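Local coordinates for putative cytosine/guanine deaminase (Unidentified, PDB 2PAJ), which catalyses the zinc-dependent hydrolytic deamination of 2-amino-4-hydroxypteridines such as isoxanthopterin, releasing ammonium, as a member of the amidohydrolase superfamily, at residues 81-86 against 108-113; 118-123 against 158-163. All coordinates share one frame; numbering follows the deposited sequence.

Contact 1: 81-86 against 108-113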
loop_
_atom_site.group_PDB
_atom_site.type_symbol
_atom_site.label_atom_id
_atom_site.label_comp_id
_atom_site.label_asym_id
_atom_site.label_seq_id
_atom_site.Cartn_x
_atom_site.Cartn_y
_atom_site.Cartn_z
ATOM N N GLN A 81 -9.627 -9.597 -4.155
ATOM C CA GLN A 81 -9.051 -10.389 -5.231
ATOM C C GLN A 81 -8.069 -11.450 -4.750
ATOM O O GLN A 81 -7.645 -12.299 -5.522
ATOM C CB GLN A 81 -8.373 -9.456 -6.228
ATOM C CG GLN A 81 -9.332 -8.891 -7.236
ATOM C CD GLN A 81 -8.836 -7.629 -7.882
ATOM O OE1 GLN A 81 -7.682 -7.534 -8.302
ATOM N NE2 GLN A 81 -9.716 -6.639 -7.975
ATOM N N SER A 82 -7.719 -11.406 -3.471
ATOM C CA SER A 82 -6.790 -12.371 -2.915
ATOM C C SER A 82 -7.337 -13.789 -2.947
ATOM O O SER A 82 -6.634 -14.750 -2.631
ATOM C CB SER A 82 -6.423 -11.972 -1.491
ATOM O OG SER A 82 -5.660 -10.778 -1.506
ATOM N N LEU A 83 -8.604 -13.916 -3.324
ATOM C CA LEU A 83 -9.240 -15.225 -3.431
ATOM C C LEU A 83 -9.636 -15.433 -4.876
ATOM O O LEU A 83 -10.348 -16.372 -5.206
ATOM C CB LEU A 83 -10.479 -15.324 -2.540
ATOM C CG LEU A 83 -10.293 -15.526 -1.031
ATOM C CD1 LEU A 83 -11.661 -15.501 -0.387
ATOM C CD2 LEU A 83 -9.586 -16.843 -0.719
ATOM N N LEU A 84 -9.151 -14.536 -5.729
ATOM C CA LEU A 84 -9.408 -14.568 -7.163
ATOM C C LEU A 84 -8.074 -14.451 -7.899
ATOM O O LEU A 84 -8.016 -13.956 -9.027
ATOM C CB LEU A 84 -10.315 -13.401 -7.562
ATOM C CG LEU A 84 -11.647 -13.216 -6.824
ATOM C CD1 LEU A 84 -12.267 -11.894 -7.230
ATOM C CD2 LEU A 84 -12.591 -14.373 -7.137
ATOM N N LYS A 85 -7.012 -14.904 -7.236
ATOM C CA LYS A 85 -5.652 -14.870 -7.771
ATOM C C LYS A 85 -5.560 -15.280 -9.240
ATOM O O LYS A 85 -5.098 -14.507 -10.093
ATOM C CB LYS A 85 -4.740 -15.774 -6.933
ATOM C CG LYS A 85 -4.508 -15.280 -5.501
ATOM C CD LYS A 85 -3.021 -15.237 -5.186
ATOM C CE LYS A 85 -2.713 -14.383 -3.971
ATOM N NZ LYS A 85 -2.889 -15.103 -2.696
ATOM N N GLY A 86 -5.995 -16.497 -9.531
ATOM C CA GLY A 86 -5.950 -16.972 -10.904
ATOM C C GLY A 86 -6.158 -15.926 -12.006
ATOM O O GLY A 86 -5.185 -15.448 -12.602
ATOM N N ALA A 108 -19.694 -11.136 -7.232
ATOM C CA ALA A 108 -20.999 -11.243 -6.598
ATOM C C ALA A 108 -21.096 -12.414 -5.616
ATOM O O ALA A 108 -22.074 -12.519 -4.878
ATOM C CB ALA A 108 -22.088 -11.352 -7.666
ATOM N N LEU A 109 -20.084 -13.283 -5.596
ATOM C CA LEU A 109 -20.094 -14.451 -4.702
ATOM C C LEU A 109 -19.411 -14.202 -3.360
ATOM O O LEU A 109 -19.275 -15.127 -2.546
ATOM C CB LEU A 109 -19.418 -15.663 -5.356
ATOM C CG LEU A 109 -19.657 -15.960 -6.832
ATOM C CD1 LEU A 109 -19.049 -17.317 -7.152
ATOM C CD2 LEU A 109 -21.140 -15.942 -7.146
ATOM N N PHE A 110 -18.962 -12.973 -3.125
ATOM C CA PHE A 110 -18.310 -12.668 -1.857
ATOM C C PHE A 110 -19.306 -12.367 -0.747
ATOM O O PHE A 110 -20.305 -11.689 -0.965
ATOM C CB PHE A 110 -17.316 -11.518 -2.037
ATOM C CG PHE A 110 -16.010 -11.962 -2.634
ATOM C CD1 PHE A 110 -15.905 -12.224 -3.997
ATOM C CD2 PHE A 110 -14.914 -12.208 -1.817
ATOM C CE1 PHE A 110 -14.741 -12.730 -4.531
ATOM C CE2 PHE A 110 -13.747 -12.713 -2.332
ATOM C CZ PHE A 110 -13.652 -12.979 -3.701
ATOM N N ASP A 111 -19.031 -12.895 0.442
ATOM C CA ASP A 111 -19.915 -12.702 1.585
ATOM C C ASP A 111 -19.106 -12.302 2.820
ATOM O O ASP A 111 -17.989 -11.804 2.713
ATOM C CB ASP A 111 -20.689 -13.998 1.860
ATOM C CG ASP A 111 -19.853 -15.041 2.602
ATOM O OD1 ASP A 111 -18.643 -15.143 2.320
ATOM O OD2 ASP A 111 -20.403 -15.771 3.462
ATOM N N GLU A 112 -19.687 -12.516 3.990
ATOM C CA GLU A 112 -19.037 -12.203 5.261
ATOM C C GLU A 112 -17.697 -12.928 5.361
ATOM O O GLU A 112 -16.625 -12.343 5.204
ATOM C CB GLU A 112 -19.951 -12.661 6.409
ATOM C CG GLU A 112 -19.343 -12.589 7.799
ATOM C CD GLU A 112 -18.966 -11.174 8.180
ATOM O OE1 GLU A 112 -19.525 -10.233 7.571
ATOM O OE2 GLU A 112 -18.125 -11.000 9.094
ATOM N N ARG A 113 -17.807 -14.222 5.632
ATOM C CA ARG A 113 -16.687 -15.130 5.787
ATOM C C ARG A 113 -15.620 -14.941 4.719
ATOM O O ARG A 113 -14.445 -14.718 5.025
ATOM C CB ARG A 113 -17.215 -16.569 5.747
ATOM C CG ARG A 113 -16.143 -17.633 5.732
ATOM C CD ARG A 113 -15.619 -17.911 7.144
ATOM N NE ARG A 113 -14.214 -18.335 7.135
ATOM C CZ ARG A 113 -13.168 -17.504 7.152
ATOM N NH1 ARG A 113 -13.351 -16.182 7.191
ATOM N NH2 ARG A 113 -11.935 -18.001 7.112
#

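Contact 2: 118-123 against 158-163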
loop_
_atom_site.group_PDB
_atom_site.type_symbol
_atom_site.label_atom_id
_atom_site.label_comp_id
_atom_site.label_asym_id
_atom_site.label_seq_id
_atom_site.Cartn_x
_atom_site.Cartn_y
_atom_site.Cartn_z
ATOM N N ALA A 118 -10.180 -13.280 2.253
ATOM C CA ALA A 118 -9.379 -12.673 1.197
ATOM C C ALA A 118 -8.517 -11.543 1.746
ATOM O O ALA A 118 -7.339 -11.414 1.404
ATOM C CB ALA A 118 -10.287 -12.143 0.099
ATOM N N ALA A 119 -9.119 -10.724 2.598
ATOM C CA ALA A 119 -8.443 -9.592 3.206
ATOM C C ALA A 119 -7.335 -10.086 4.099
ATOM O O ALA A 119 -6.216 -9.575 4.045
ATOM C CB ALA A 119 -9.428 -8.771 4.013
ATOM N N ARG A 120 -7.640 -11.085 4.923
ATOM C CA ARG A 120 -6.632 -11.623 5.822
ATOM C C ARG A 120 -5.443 -12.145 5.018
ATOM O O ARG A 120 -4.304 -11.767 5.269
ATOM C CB ARG A 120 -7.227 -12.726 6.701
ATOM C CG ARG A 120 -6.305 -13.161 7.838
ATOM C CD ARG A 120 -7.092 -13.886 8.924
ATOM N NE ARG A 120 -6.247 -14.518 9.942
ATOM C CZ ARG A 120 -5.416 -13.865 10.750
ATOM N NH1 ARG A 120 -5.308 -12.548 10.667
ATOM N NH2 ARG A 120 -4.689 -14.530 11.637
ATOM N N ILE A 121 -5.719 -13.003 4.043
ATOM C CA ILE A 121 -4.674 -13.561 3.195
ATOM C C ILE A 121 -3.745 -12.491 2.612
ATOM O O ILE A 121 -2.549 -12.485 2.883
ATOM C CB ILE A 121 -5.277 -14.359 2.027
ATOM C CG1 ILE A 121 -5.899 -15.657 2.552
ATOM C CG2 ILE A 121 -4.199 -14.661 1.012
ATOM C CD1 ILE A 121 -6.843 -16.366 1.562
ATOM N N GLY A 122 -4.295 -11.589 1.810
ATOM C CA GLY A 122 -3.474 -10.553 1.198
ATOM C C GLY A 122 -2.746 -9.669 2.186
ATOM O O GLY A 122 -1.659 -9.165 1.909
ATOM N N LEU A 123 -3.366 -9.465 3.339
ATOM C CA LEU A 123 -2.797 -8.629 4.386
ATOM C C LEU A 123 -1.608 -9.378 4.999
ATOM O O LEU A 123 -0.550 -8.796 5.232
ATOM C CB LEU A 123 -3.869 -8.359 5.446
ATOM C CG LEU A 123 -4.151 -6.944 5.955
ATOM C CD1 LEU A 123 -4.251 -5.962 4.798
ATOM C CD2 LEU A 123 -5.439 -6.978 6.767
ATOM N N GLU A 158 -5.924 -4.241 11.922
ATOM C CA GLU A 158 -5.540 -4.041 13.300
ATOM C C GLU A 158 -5.226 -5.328 14.056
ATOM O O GLU A 158 -4.437 -5.317 14.996
ATOM C CB GLU A 158 -6.634 -3.276 14.009
ATOM C CG GLU A 158 -6.366 -3.110 15.466
ATOM C CD GLU A 158 -7.645 -2.965 16.237
ATOM O OE1 GLU A 158 -8.110 -1.808 16.411
ATOM O OE2 GLU A 158 -8.188 -4.025 16.640
ATOM N N LYS A 159 -5.849 -6.433 13.668
ATOM C CA LYS A 159 -5.558 -7.691 14.334
ATOM C C LYS A 159 -4.094 -8.004 14.075
ATOM O O LYS A 159 -3.424 -8.626 14.898
ATOM C CB LYS A 159 -6.460 -8.816 13.803
ATOM C CG LYS A 159 -7.883 -8.720 14.342
ATOM C CD LYS A 159 -8.897 -9.543 13.560
ATOM C CE LYS A 159 -8.726 -11.025 13.807
ATOM N NZ LYS A 159 -9.971 -11.772 13.431
ATOM N N LEU A 160 -3.602 -7.534 12.934
ATOM C CA LEU A 160 -2.224 -7.751 12.529
ATOM C C LEU A 160 -1.296 -6.639 12.989
ATOM O O LEU A 160 -0.077 -6.766 12.887
ATOM C CB LEU A 160 -2.150 -7.895 11.012
ATOM C CG LEU A 160 -2.921 -9.083 10.436
ATOM C CD1 LEU A 160 -2.838 -9.068 8.917
ATOM C CD2 LEU A 160 -2.350 -10.375 10.974
ATOM N N GLY A 161 -1.885 -5.555 13.491
ATOM C CA GLY A 161 -1.118 -4.426 13.992
ATOM C C GLY A 161 -0.618 -3.461 12.937
ATOM O O GLY A 161 0.271 -2.654 13.204
ATOM N N LEU A 162 -1.212 -3.530 11.749
ATOM C CA LEU A 162 -0.818 -2.695 10.614
ATOM C C LEU A 162 -1.616 -1.403 10.467
ATOM O O LEU A 162 -2.772 -1.326 10.868
ATOM C CB LEU A 162 -0.973 -3.491 9.309
ATOM C CG LEU A 162 -0.597 -4.972 9.268
ATOM C CD1 LEU A 162 -0.946 -5.545 7.913
ATOM C CD2 LEU A 162 0.883 -5.142 9.567
ATOM N N ARG A 163 -0.990 -0.384 9.883
ATOM C CA ARG A 163 -1.683 0.875 9.634
ATOM C C ARG A 163 -2.483 0.580 8.382
ATOM O O ARG A 163 -1.949 0.004 7.438
ATOM C CB ARG A 163 -0.724 2.009 9.291
ATOM C CG ARG A 163 0.323 2.372 10.313
ATOM C CD ARG A 163 1.191 3.471 9.714
ATOM N NE ARG A 163 2.308 3.823 10.568
ATOM C CZ ARG A 163 2.181 4.526 11.683
ATOM N NH1 ARG A 163 0.979 4.945 12.052
ATOM N NH2 ARG A 163 3.245 4.792 12.431
#

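Contact 1: 81-86 against 108-113
Phe110 reaches across to Leu83 and Leu84, and the far end of its ring carries the whole contact. The apolar packing has two parts. Leu84 meets the ring head-on: the two side chains come from opposite directions, and CG of Leu84 lies 3.7 Å from CZ of Phe110, at the ring edge and near its plane. Both methyls reach the same rim: CD2 lies in the ring plane, 3.8 Å from CE1 of Phe110, while CD1 stands to one side of the plane. A leucine suits this place because its branched end presents three carbons to the ring edge. Leu83 runs at a slant to the phenylalanine instead, and its CD1 approaches CE2 of Phe110 at 4.0 Å. Phe110 holds CG anti to its own carbonyl carbon (chi1 -80°), which sends the ring out toward the two leucines. Backbones stay well apart, 9.6 Å between CA of Leu83 and CA of Phe110, a gap that a long flat side chain can span.

The two leucines and Phe110 meet by apolar packing alone; polar bonds shape the segments separately. Leu84 N donates to Gln81 O at 2.7 Å, closing a tight turn at the end of the 3-10 segment 81-83. Asp111 is the N-cap of helix 112-127: a short carboxylate is well suited to this role, and its OD1 accepts from the backbone N of Arg114.

Gln81 itself probably binds substrate, so the packed leucines belong to the same short segment as an active-site residue; the Leu84 side chain is about 12 Å from the zinc ion. Leu83 also rests on Leu117, Ala118 and Ile121, so the loop after strand 67-73 packs against helix 112-127 as well as the residue leading into it.

Contact 2: 118-123 against 158-163
Leu160 and Leu162 both pack on Leu123 from either side of a glycine in the sequence, Gly161, whose positive phi of 81° is the unusual feature here and is easiest for a residue without a side chain. Gly161 belongs to the Schellman motif that ends helix 149-159, and the contact joins this motif to helix 112-127, the two being neighbouring outer helices of the TIM-barrel fold. In the motif Leu162 N pairs with Ala157 O and Gly161 N weakly with Glu158 O. Leucine fits the two positions flanking Gly161, since both side chains head for the same partner. Strand 163-168 starts immediately afterwards, Arg163 bonding through its backbone to strand 131-136.

At the margin of this aliphatic cluster, Arg120 NH1 lies 3.7 Å from CD2 of Leu160. Arg120 points CG away from its backbone N (chi1 -170°) and runs extended to NE, a length that lets a helix residue reach Leu160 at a slant. A long, weak ion pair links its NH1 to Glu156. Leu123 meets Leu160 obliquely, CB to CD1 at 3.7 Å, and slides past Leu162 in the opposite direction, with Leu123 CG 4.0 Å from Leu162 CD1.

Overall arrangement
Contact 1 closes before contact 2 opens along the chain, and their centres are 15 Å apart. Helix 112-127 serves both: contact 1 is made by Phe110, just before its N-terminus, whereas contact 2 uses residues 118-123 farther along. The two also meet directly, for Ser82 OG packs 3.5 Å from Gly122 CA. The helix thus lies between the loop after strand 67-73, which carries a probable substrate-binding residue, and the turn from helix 149-159 into barrel strand 163-168. Together they show one outer helix of the amidohydrolase barrel packed against both the loop near the active site and the end of the next outer helix.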